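PDB 4RTB: HydG protein from Carboxydothermus hydrogenoformans, which matures [FeFe]-hydrogenase as a radical SAM lyase that synthesises CO and cyanide, binding a [4Fe-4S] cluster and S-adenosylmethionine. Local coordinates for residues G249-L254 with S283-K288; G255-E260 with N297-S302; R179-N184 with L199-Y204. All blocks are in the same frame, centred on the assembly; numbering follows the deposited sequence.

Contact 1 of 3, residues G249-L254 with S283-K288; sequences GALFGL and SVPRLK. With SAM (S-adenosylmethionine), chain B.
Phe252 and the backbone either side of Arg286 form the tight centre of this contact. Phe252 N donates its hydrogen to Pro285 O over 2.9 Å in an almost straight bond (175°), and Phe252 O accepts from Leu287 N at 2.7 Å, so the two bonds straddle Arg286 in a single bridge. The phenylalanine side chain stays close to the same backbone: with CG anti to the carbonyl carbon (chi1 -74°), its ring presents an edge to Pro285 O in the ring plane, while CE2 meets Val284 CG1 obliquely at 3.6 Å. Helix 303-316 adds Ile309 to the surroundings of this ring. Gly253 follows at a positive phi that by itself calls for glycine.

At the strand end the pairing is slacker: Ala250 N reaches Ser283 O only through a weak bond of 3.5 Å. At the far end, Leu254 CD1 merely brushes Leu287 CD2 at 4.1 Å, the two side chains crossing at about a right angle. Arg286 and Lys288, both partly exposed, have their CB directed away from residues 249-254; their ends form salt bridges with Asp303 and Glu328, respectively.

The adenine of S-adenosylmethionine lies beside the tight part. Leu251 CD1 comes to 3.7 Å from SAM N3, and Leu287 CD1 sits over the same adenine face, above N1 and N6, 3.5 Å from SAM N1. Lys288 N gives SAM N1 a hydrogen bond of 3.0 Å at 170°, while N6 makes a weak one to Lys288 O. Adenine is thus read by a backbone N-H and C=O, which implies recognition by main-chain hydrogen bonding to the N1/N6 edge, with leucine methyls over one face and the charged end of Lys288 engaged by Glu328 instead.

Contact 2 of 3, residues G255-E260 with N297-S302; sequences GDPLFE and NDYKIS
Tyr299 lays one face of its ring over the peptide joining Gly255 to Asp256. Asp256 N sits 3.8 Å above the ring plane of Tyr299, over its centre, and Gly255 C lies nearer the rim on that same face; Gly255 O reaches back to Tyr299 CG at 3.5 Å. The flat ring therefore rests on a flat peptide just ahead of helix 257-275.

Apolar packing follows along the helix start. Pro257 CD touches Tyr299 CD1 at 4.0 Å, its ring crossing the tyrosine at about a right angle, and Pro257 CG meets Ile301 CD1 at 3.5 Å as the two side chains slide past each other in opposite directions. Ile301 makes this reach with CG1 anti to its carbonyl carbon (chi1 -47°), which carries CD1 to the proline. Phe69 of helix 62-70 also packs on Pro257.

Polar groups play a lesser role across the contact. Asp256 OD2 comes to 3.6 Å from Tyr299 CE1, with carboxylate and ring planes 76° apart, in a van der Waals approach to a ring carbon. The more definite polar links serve the chain around the contact: Tyr299 N probably bonds to Gly253 O, Glu260 OE2 accepts from Tyr211 N and is hydrogen-bonded to Ser210 OG, and Ser302 OG caps Lys305 N at the start of helix 303-316. Asp256 itself occupies the N-cap position of helix 257-275, so the contact brings the approaches to two helices together.

Ring face on peptide and methyl on proline are the chemistry of this surface join, which implies that it depends on shape and dispersion, while directional bonds fix the loop just beside it.

Contact 3 of 3, residues R179-N184 with L199-Y204; sequences RRINVN and LKIGTY. With SAM (S-adenosylmethionine), chain B.
Asn182 and Thr203 lie side by side, pointing the same way, and Asn182 OD1 accepts a hydrogen bond from Thr203 N at 2.7 Å. The donor stands above the amide plane, 38° out of it. CG of Asn182 is anti to the carbonyl carbon (chi1 -70°), a setting that turns OD1 back onto the neighbouring backbone. Two main-chain bonds flank it: Gly202 N to Ile181 O at 2.8 Å, and Val183 N to Thr203 O, also 2.8 Å. The guanidinium of Arg180 lies over Asn182 OD1, which is 3.3 Å from its plane. Putting a leucine at Asn182 would probably leave Thr203 N without this acceptor and the Arg180 guanidinium without the oxygen under its face.

On the other face of the strand, Val183 divides its methyls: Val183 CG2 touches Ile201 CG2 at 3.7 Å, the side chains crossing at about a right angle, and CG1 meets the edge of the Tyr204 ring, in its plane, at CD2, 3.9 Å away.

Further out, Tyr204 OH is hydrogen-bonded to Tyr193 OH and Ile185 O, and its ring meets that of Tyr193 edge-to-face. Strand 148-153 pairs with strand 180-184 along its length, and Ile169 of helix 158-175 covers Ile201. At the strand's end Asn184 OD1 comes to 3.2 Å from SAM C5', while its ND2 is bound to Gln205 O.

Strand 180-184, helix 190-197 and strand 204-205 make a parallel beta-alpha-beta crossover, the repeating unit of the radical SAM barrel, whose strand ends line the S-adenosylmethionine site.

How the contacts relate
Contacts 1 and 3 are buried and both reach S-adenosylmethionine, though their centres lie about 22 Å apart at different strands and strand ends of the parallel sheet. Contact 1 meets the adenine end with backbone groups and leucines, whereas contact 3 offers Asn184 near the sulfonium-bearing chain. Contact 2 is a surface contact, about 30 Å from contact 3 between centres and across the middle of the chain from it. It continues contact 1: the chain runs on from its two segments, one into the start of helix 257-275 and the other along the loop before helix 303-316. There main-chain bonding gives way to ring and aliphatic packing, while contact 3 combines backbone bonds with a buried amide.

Contact 1 of 3, residues G249-L254 with S283-K288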
loop_
_atom_site.group_PDB
_atom_site.type_symbol
_atom_site.label_atom_id
_atom_site.label_comp_id
_atom_site.label_asym_id
_atom_site.label_seq_id
_atom_site.Cartn_x
_atom_site.Cartn_y
_atom_site.Cartn_z
ATOM N N GLY A 249 4.771 -3.682 4.880
ATOM C CA GLY A 249 3.382 -4.078 5.003
ATOM C C GLY A 249 3.198 -5.039 6.162
ATOM O O GLY A 249 4.136 -5.725 6.563
ATOM N N ALA A 250 1.989 -5.083 6.709
ATOM C CA ALA A 250 1.663 -6.035 7.763
ATOM C C ALA A 250 0.240 -6.537 7.592
ATOM O O ALA A 250 -0.703 -5.754 7.570
ATOM C CB ALA A 250 1.843 -5.408 9.133
ATOM N N LEU A 251 0.088 -7.848 7.461
ATOM C CA LEU A 251 -1.231 -8.442 7.307
ATOM C C LEU A 251 -1.999 -8.361 8.621
ATOM O O LEU A 251 -1.565 -8.898 9.643
ATOM C CB LEU A 251 -1.114 -9.891 6.836
ATOM C CG LEU A 251 -2.377 -10.533 6.268
ATOM C CD1 LEU A 251 -3.185 -9.518 5.479
ATOM C CD2 LEU A 251 -1.993 -11.704 5.383
ATOM N N PHE A 252 -3.137 -7.673 8.593
ATOM C CA PHE A 252 -3.937 -7.480 9.797
ATOM C C PHE A 252 -5.021 -8.541 9.919
ATOM O O PHE A 252 -5.751 -8.811 8.966
ATOM C CB PHE A 252 -4.553 -6.082 9.809
ATOM C CG PHE A 252 -3.565 -4.997 10.116
ATOM C CD1 PHE A 252 -3.264 -4.671 11.428
ATOM C CD2 PHE A 252 -2.924 -4.310 9.097
ATOM C CE1 PHE A 252 -2.345 -3.677 11.719
ATOM C CE2 PHE A 252 -2.004 -3.317 9.381
ATOM C CZ PHE A 252 -1.715 -3.001 10.694
ATOM N N GLY A 253 -5.115 -9.136 11.103
ATOM C CA GLY A 253 -6.040 -10.227 11.337
ATOM C C GLY A 253 -5.278 -11.512 11.580
ATOM O O GLY A 253 -5.859 -12.550 11.894
ATOM N N LEU A 254 -3.960 -11.436 11.423
ATOM C CA LEU A 254 -3.088 -12.574 11.673
ATOM C C LEU A 254 -2.853 -12.728 13.170
ATOM O O LEU A 254 -3.053 -13.804 13.732
ATOM C CB LEU A 254 -1.761 -12.406 10.931
ATOM C CG LEU A 254 -1.477 -13.412 9.814
ATOM C CD1 LEU A 254 -2.704 -13.640 8.944
ATOM C CD2 LEU A 254 -0.296 -12.954 8.973
ATOM N N SER A 283 1.965 -0.520 3.364
ATOM C CA SER A 283 0.748 -1.155 2.870
ATOM C C SER A 283 -0.026 -1.784 4.020
ATOM O O SER A 283 0.520 -2.596 4.764
ATOM C CB SER A 283 1.081 -2.217 1.820
ATOM O OG SER A 283 1.875 -1.686 0.773
ATOM N N VAL A 284 -1.294 -1.418 4.168
ATOM C CA VAL A 284 -2.095 -1.972 5.259
ATOM C C VAL A 284 -3.294 -2.779 4.765
ATOM O O VAL A 284 -4.370 -2.231 4.521
ATOM C CB VAL A 284 -2.586 -0.863 6.216
ATOM C CG1 VAL A 284 -1.496 -0.514 7.205
ATOM C CG2 VAL A 284 -3.026 0.376 5.440
ATOM N N PRO A 285 -3.105 -4.099 4.611
ATOM C CA PRO A 285 -4.183 -5.003 4.206
ATOM C C PRO A 285 -4.802 -5.779 5.365
ATOM O O PRO A 285 -4.089 -6.390 6.162
ATOM C CB PRO A 285 -3.481 -5.955 3.234
ATOM C CG PRO A 285 -2.003 -5.901 3.622
ATOM C CD PRO A 285 -1.803 -4.785 4.613
ATOM N N ARG A 286 -6.127 -5.741 5.462
ATOM C CA ARG A 286 -6.833 -6.603 6.396
ATOM C C ARG A 286 -7.024 -7.965 5.745
ATOM O O ARG A 286 -7.122 -8.072 4.523
ATOM C CB ARG A 286 -8.178 -5.997 6.811
ATOM C CG ARG A 286 -8.921 -5.292 5.690
ATOM C CD ARG A 286 -10.412 -5.223 5.973
ATOM N NE ARG A 286 -10.734 -4.370 7.114
ATOM C CZ ARG A 286 -11.940 -4.297 7.668
ATOM N NH1 ARG A 286 -12.151 -3.495 8.702
ATOM N NH2 ARG A 286 -12.937 -5.031 7.189
ATOM N N LEU A 287 -7.064 -9.003 6.569
ATOM C CA LEU A 287 -7.156 -10.371 6.078
ATOM C C LEU A 287 -8.538 -10.663 5.489
ATOM O O LEU A 287 -9.560 -10.520 6.164
ATOM C CB LEU A 287 -6.822 -11.344 7.209
ATOM C CG LEU A 287 -7.137 -12.828 7.055
ATOM C CD1 LEU A 287 -6.403 -13.428 5.867
ATOM C CD2 LEU A 287 -6.764 -13.542 8.342
ATOM N N LYS A 288 -8.546 -11.072 4.223
ATOM C CA LYS A 288 -9.772 -11.269 3.450
ATOM C C LYS A 288 -10.073 -12.751 3.212
ATOM O O LYS A 288 -9.194 -13.595 3.388
ATOM C CB LYS A 288 -9.651 -10.532 2.111
ATOM C CG LYS A 288 -9.801 -9.028 2.220
ATOM C CD LYS A 288 -11.259 -8.643 2.413
ATOM C CE LYS A 288 -11.390 -7.216 2.908
ATOM N NZ LYS A 288 -12.295 -6.394 2.052
HETATM N N SAM B . 4.541 -13.989 -2.712
HETATM C CA SAM B . 5.119 -12.755 -2.180
HETATM C C SAM B . 5.061 -12.661 -0.660
HETATM O O SAM B . 4.506 -13.512 0.026
HETATM O OXT SAM B . 5.581 -11.711 -0.079
HETATM C CB SAM B . 4.439 -11.520 -2.769
HETATM C CG SAM B . 3.035 -11.705 -3.342
HETATM S SD SAM B . 1.692 -12.110 -2.197
HETATM C CE SAM B . 0.515 -12.707 -3.413
HETATM C "C5'" SAM B . 0.884 -10.506 -1.999
HETATM C "C4'" SAM B . 0.315 -10.233 -0.609
HETATM O "O4'" SAM B . -1.040 -10.629 -0.468
HETATM C "C3'" SAM B . 1.068 -10.980 0.479
HETATM O "O3'" SAM B . 2.169 -10.226 0.923
HETATM C "C2'" SAM B . 0.031 -11.151 1.569
HETATM O "O2'" SAM B . 0.280 -10.259 2.627
HETATM C "C1'" SAM B . -1.289 -10.776 0.919
HETATM N N9 SAM B . -2.266 -11.837 1.200
HETATM C C8 SAM B . -2.083 -13.179 1.006
HETATM N N7 SAM B . -3.203 -13.827 1.393
HETATM C C5 SAM B . -4.093 -12.916 1.843
HETATM C C6 SAM B . -5.378 -13.038 2.351
HETATM N N6 SAM B . -5.940 -14.238 2.463
HETATM N N1 SAM B . -6.065 -11.909 2.740
HETATM C C2 SAM B . -5.476 -10.666 2.622
HETATM N N3 SAM B . -4.198 -10.552 2.115
HETATM C C4 SAM B . -3.518 -11.660 1.730
#

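Contact 2 of 3, residues G255-E260 with N297-S302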
loop_
_atom_site.group_PDB
_atom_site.type_symbol
_atom_site.label_atom_id
_atom_site.label_comp_id
_atom_site.label_asym_id
_atom_site.label_seq_id
_atom_site.Cartn_x
_atom_site.Cartn_y
_atom_site.Cartn_z
ATOM N N GLY A 255 -2.436 -11.643 13.812
ATOM C CA GLY A 255 -2.261 -11.623 15.253
ATOM C C GLY A 255 -2.908 -10.396 15.867
ATOM O O GLY A 255 -3.706 -9.721 15.214
ATOM N N ASP A 256 -2.567 -10.112 17.121
ATOM C CA ASP A 256 -3.076 -8.926 17.800
ATOM C C ASP A 256 -2.681 -7.684 17.009
ATOM O O ASP A 256 -1.495 -7.406 16.841
ATOM C CB ASP A 256 -2.544 -8.846 19.232
ATOM C CG ASP A 256 -3.418 -7.994 20.133
ATOM O OD1 ASP A 256 -3.154 -6.778 20.251
ATOM O OD2 ASP A 256 -4.371 -8.544 20.725
ATOM N N PRO A 257 -3.681 -6.941 16.517
ATOM C CA PRO A 257 -3.477 -5.807 15.608
ATOM C C PRO A 257 -2.586 -4.736 16.229
ATOM O O PRO A 257 -1.812 -4.078 15.525
ATOM C CB PRO A 257 -4.899 -5.276 15.379
ATOM C CG PRO A 257 -5.810 -6.376 15.839
ATOM C CD PRO A 257 -5.085 -7.060 16.937
ATOM N N LEU A 258 -2.702 -4.578 17.545
ATOM C CA LEU A 258 -1.873 -3.647 18.298
ATOM C C LEU A 258 -0.392 -3.921 18.064
ATOM O O LEU A 258 0.394 -3.007 17.795
ATOM C CB LEU A 258 -2.199 -3.737 19.791
ATOM C CG LEU A 258 -1.261 -3.015 20.759
ATOM C CD1 LEU A 258 -1.201 -1.538 20.424
ATOM C CD2 LEU A 258 -1.697 -3.223 22.204
ATOM N N PHE A 259 -0.027 -5.194 18.153
ATOM C CA PHE A 259 1.363 -5.597 18.020
ATOM C C PHE A 259 1.915 -5.328 16.622
ATOM O O PHE A 259 3.040 -4.853 16.481
ATOM C CB PHE A 259 1.521 -7.077 18.367
ATOM C CG PHE A 259 2.949 -7.515 18.484
ATOM C CD1 PHE A 259 3.613 -7.427 19.694
ATOM C CD2 PHE A 259 3.629 -8.007 17.384
ATOM C CE1 PHE A 259 4.930 -7.826 19.807
ATOM C CE2 PHE A 259 4.945 -8.403 17.491
ATOM C CZ PHE A 259 5.596 -8.316 18.704
ATOM N N GLU A 260 1.129 -5.641 15.594
ATOM C CA GLU A 260 1.559 -5.429 14.215
ATOM C C GLU A 260 1.674 -3.937 13.894
ATOM O O GLU A 260 2.625 -3.507 13.233
ATOM C CB GLU A 260 0.597 -6.114 13.238
ATOM C CG GLU A 260 1.160 -7.363 12.561
ATOM C CD GLU A 260 1.019 -8.621 13.403
ATOM O OE1 GLU A 260 -0.122 -9.107 13.568
ATOM O OE2 GLU A 260 2.049 -9.129 13.894
ATOM N N ASN A 297 -7.910 -19.913 13.462
ATOM C CA ASN A 297 -7.787 -18.890 14.494
ATOM C C ASN A 297 -7.668 -17.505 13.870
ATOM O O ASN A 297 -6.875 -17.297 12.956
ATOM C CB ASN A 297 -6.584 -19.178 15.393
ATOM C CG ASN A 297 -6.587 -18.339 16.659
ATOM O OD1 ASN A 297 -6.044 -17.234 16.686
ATOM N ND2 ASN A 297 -7.200 -18.863 17.714
ATOM N N ASP A 298 -8.466 -16.561 14.356
ATOM C CA ASP A 298 -8.571 -15.262 13.701
ATOM C C ASP A 298 -8.508 -14.089 14.669
ATOM O O ASP A 298 -8.736 -14.238 15.869
ATOM C CB ASP A 298 -9.876 -15.187 12.902
ATOM C CG ASP A 298 -9.642 -15.102 11.408
ATOM O OD1 ASP A 298 -8.592 -14.561 10.999
ATOM O OD2 ASP A 298 -10.510 -15.571 10.641
ATOM N N TYR A 299 -8.185 -12.920 14.128
ATOM C CA TYR A 299 -8.353 -11.668 14.847
ATOM C C TYR A 299 -9.216 -10.750 13.991
ATOM O O TYR A 299 -8.754 -10.196 12.992
ATOM C CB TYR A 299 -7.004 -11.023 15.173
ATOM C CG TYR A 299 -6.441 -11.432 16.521
ATOM C CD1 TYR A 299 -6.709 -10.687 17.663
ATOM C CD2 TYR A 299 -5.646 -12.566 16.652
ATOM C CE1 TYR A 299 -6.198 -11.058 18.898
ATOM C CE2 TYR A 299 -5.132 -12.944 17.882
ATOM C CZ TYR A 299 -5.411 -12.187 19.001
ATOM O OH TYR A 299 -4.901 -12.560 20.225
ATOM N N LYS A 300 -10.483 -10.624 14.375
ATOM C CA LYS A 300 -11.440 -9.826 13.624
ATOM C C LYS A 300 -11.071 -8.350 13.667
ATOM O O LYS A 300 -11.151 -7.714 14.716
ATOM C CB LYS A 300 -12.853 -10.031 14.173
ATOM N N ILE A 301 -10.657 -7.811 12.525
ATOM C CA ILE A 301 -10.332 -6.394 12.437
ATOM C C ILE A 301 -11.583 -5.576 12.146
ATOM O O ILE A 301 -12.070 -5.557 11.014
ATOM C CB ILE A 301 -9.289 -6.110 11.344
ATOM C CG1 ILE A 301 -8.123 -7.088 11.451
ATOM C CG2 ILE A 301 -8.798 -4.675 11.448
ATOM C CD1 ILE A 301 -7.401 -7.012 12.764
ATOM N N SER A 302 -12.105 -4.901 13.166
ATOM C CA SER A 302 -13.312 -4.104 12.990
ATOM C C SER A 302 -13.018 -2.867 12.149
ATOM O O SER A 302 -11.889 -2.374 12.125
ATOM C CB SER A 302 -13.902 -3.702 14.344
ATOM O OG SER A 302 -13.102 -2.727 14.994
#

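Contact 3 of 3, residues R179-N184 with L199-Y204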
loop_
_atom_site.group_PDB
_atom_site.type_symbol
_atom_site.label_atom_id
_atom_site.label_comp_id
_atom_site.label_asym_id
_atom_site.label_seq_id
_atom_site.Cartn_x
_atom_site.Cartn_y
_atom_site.Cartn_z
ATOM N N ARG A 179 4.448 4.209 -16.645
ATOM C CA ARG A 179 5.323 5.178 -15.997
ATOM C C ARG A 179 6.111 4.555 -14.856
ATOM O O ARG A 179 7.263 4.918 -14.618
ATOM C CB ARG A 179 4.516 6.374 -15.479
ATOM C CG ARG A 179 4.260 7.457 -16.521
ATOM C CD ARG A 179 3.344 6.957 -17.626
ATOM N NE ARG A 179 3.319 7.839 -18.788
ATOM C CZ ARG A 179 2.508 8.884 -18.913
ATOM N NH1 ARG A 179 1.659 9.187 -17.941
ATOM N NH2 ARG A 179 2.548 9.629 -20.010
ATOM N N ARG A 180 5.491 3.617 -14.149
ATOM C CA ARG A 180 6.145 2.997 -13.007
ATOM C C ARG A 180 5.767 1.531 -12.843
ATOM O O ARG A 180 4.583 1.185 -12.833
ATOM C CB ARG A 180 5.803 3.758 -11.725
ATOM C CG ARG A 180 6.696 3.399 -10.556
ATOM C CD ARG A 180 6.311 4.145 -9.296
ATOM N NE ARG A 180 7.470 4.353 -8.433
ATOM C CZ ARG A 180 7.402 4.745 -7.166
ATOM N NH1 ARG A 180 8.514 4.911 -6.461
ATOM N NH2 ARG A 180 6.222 4.968 -6.599
ATOM N N ILE A 181 6.778 0.673 -12.722
ATOM C CA ILE A 181 6.549 -0.706 -12.315
ATOM C C ILE A 181 7.044 -0.914 -10.890
ATOM O O ILE A 181 8.241 -0.821 -10.612
ATOM C CB ILE A 181 7.239 -1.721 -13.246
ATOM C CG1 ILE A 181 6.457 -1.883 -14.549
ATOM C CG2 ILE A 181 7.325 -3.080 -12.574
ATOM C CD1 ILE A 181 6.883 -0.948 -15.647
ATOM N N ASN A 182 6.107 -1.168 -9.984
ATOM C CA ASN A 182 6.445 -1.551 -8.621
ATOM C C ASN A 182 6.439 -3.063 -8.499
ATOM O O ASN A 182 5.815 -3.757 -9.303
ATOM C CB ASN A 182 5.474 -0.934 -7.617
ATOM C CG ASN A 182 5.652 0.562 -7.481
ATOM O OD1 ASN A 182 6.707 1.106 -7.806
ATOM N ND2 ASN A 182 4.619 1.237 -6.995
ATOM N N VAL A 183 7.130 -3.575 -7.488
ATOM C CA VAL A 183 7.364 -5.007 -7.404
ATOM C C VAL A 183 7.075 -5.579 -6.021
ATOM O O VAL A 183 7.608 -5.113 -5.012
ATOM C CB VAL A 183 8.816 -5.337 -7.806
ATOM C CG1 VAL A 183 9.261 -6.652 -7.206
ATOM C CG2 VAL A 183 8.947 -5.358 -9.321
ATOM N N ASN A 184 6.216 -6.592 -5.987
ATOM C CA ASN A 184 5.949 -7.328 -4.762
ATOM C C ASN A 184 6.462 -8.761 -4.868
ATOM O O ASN A 184 5.687 -9.700 -5.028
ATOM C CB ASN A 184 4.455 -7.320 -4.445
ATOM C CG ASN A 184 4.158 -7.847 -3.058
ATOM O OD1 ASN A 184 3.065 -8.343 -2.788
ATOM N ND2 ASN A 184 5.139 -7.750 -2.169
ATOM N N LEU A 199 16.808 -3.605 -13.404
ATOM C CA LEU A 199 15.563 -3.678 -14.160
ATOM C C LEU A 199 14.812 -2.354 -14.144
ATOM O O LEU A 199 13.780 -2.211 -14.806
ATOM C CB LEU A 199 14.668 -4.789 -13.613
ATOM C CG LEU A 199 15.212 -6.211 -13.760
ATOM C CD1 LEU A 199 14.141 -7.234 -13.412
ATOM C CD2 LEU A 199 15.738 -6.434 -15.168
ATOM N N LYS A 200 15.338 -1.399 -13.380
ATOM C CA LYS A 200 14.775 -0.056 -13.271
ATOM C C LYS A 200 13.341 -0.051 -12.747
ATOM O O LYS A 200 12.473 0.624 -13.303
ATOM C CB LYS A 200 14.824 0.657 -14.625
ATOM C CG LYS A 200 16.221 0.909 -15.157
ATOM C CD LYS A 200 16.150 1.562 -16.527
ATOM C CE LYS A 200 17.528 1.874 -17.081
ATOM N NZ LYS A 200 17.442 2.497 -18.432
ATOM N N ILE A 201 13.094 -0.799 -11.676
ATOM C CA ILE A 201 11.777 -0.798 -11.046
ATOM C C ILE A 201 11.620 0.424 -10.152
ATOM O O ILE A 201 12.606 1.020 -9.721
ATOM C CB ILE A 201 11.536 -2.073 -10.215
ATOM C CG1 ILE A 201 12.644 -2.253 -9.176
ATOM C CG2 ILE A 201 11.445 -3.288 -11.120
ATOM C CD1 ILE A 201 12.176 -2.089 -7.746
ATOM N N GLY A 202 10.376 0.798 -9.878
ATOM C CA GLY A 202 10.113 1.931 -9.015
ATOM C C GLY A 202 10.306 1.577 -7.554
ATOM O O GLY A 202 11.323 1.917 -6.948
ATOM N N THR A 203 9.324 0.879 -6.994
ATOM C CA THR A 203 9.336 0.536 -5.579
ATOM C C THR A 203 9.275 -0.969 -5.376
ATOM O O THR A 203 8.511 -1.669 -6.042
ATOM C CB THR A 203 8.157 1.197 -4.833
ATOM O OG1 THR A 203 8.204 2.617 -5.019
ATOM C CG2 THR A 203 8.215 0.883 -3.343
ATOM N N TYR A 204 10.092 -1.462 -4.455
ATOM C CA TYR A 204 10.084 -2.870 -4.095
ATOM C C TYR A 204 9.306 -3.080 -2.801
ATOM O O TYR A 204 9.736 -2.647 -1.733
ATOM C CB TYR A 204 11.513 -3.390 -3.954
ATOM C CG TYR A 204 11.608 -4.733 -3.276
ATOM C CD1 TYR A 204 12.132 -4.849 -1.996
ATOM C CD2 TYR A 204 11.162 -5.883 -3.912
ATOM C CE1 TYR A 204 12.217 -6.074 -1.370
ATOM C CE2 TYR A 204 11.242 -7.113 -3.294
ATOM C CZ TYR A 204 11.770 -7.204 -2.024
ATOM O OH TYR A 204 11.851 -8.429 -1.405
HETATM N N SAM B . 4.541 -13.989 -2.712
HETATM C CA SAM B . 5.119 -12.755 -2.180
HETATM C C SAM B . 5.061 -12.661 -0.660
HETATM O O SAM B . 4.506 -13.512 0.026
HETATM O OXT SAM B . 5.581 -11.711 -0.079
HETATM C CB SAM B . 4.439 -11.520 -2.769
HETATM C CG SAM B . 3.035 -11.705 -3.342
HETATM S SD SAM B . 1.692 -12.110 -2.197
HETATM C CE SAM B . 0.515 -12.707 -3.413
HETATM C "C5'" SAM B . 0.884 -10.506 -1.999
HETATM C "C4'" SAM B . 0.315 -10.233 -0.609
HETATM O "O4'" SAM B . -1.040 -10.629 -0.468
HETATM C "C3'" SAM B . 1.068 -10.980 0.479
HETATM O "O3'" SAM B . 2.169 -10.226 0.923
HETATM C "C2'" SAM B . 0.031 -11.151 1.569
HETATM O "O2'" SAM B . 0.280 -10.259 2.627
HETATM C "C1'" SAM B . -1.289 -10.776 0.919
HETATM N N9 SAM B . -2.266 -11.837 1.200
HETATM C C8 SAM B . -2.083 -13.179 1.006
HETATM N N7 SAM B . -3.203 -13.827 1.393
HETATM C C5 SAM B . -4.093 -12.916 1.843
HETATM C C6 SAM B . -5.378 -13.038 2.351
HETATM N N6 SAM B . -5.940 -14.238 2.463
HETATM N N1 SAM B . -6.065 -11.909 2.740
HETATM C C2 SAM B . -5.476 -10.666 2.622
HETATM N N3 SAM B . -4.198 -10.552 2.115
HETATM C C4 SAM B . -3.518 -11.660 1.730
#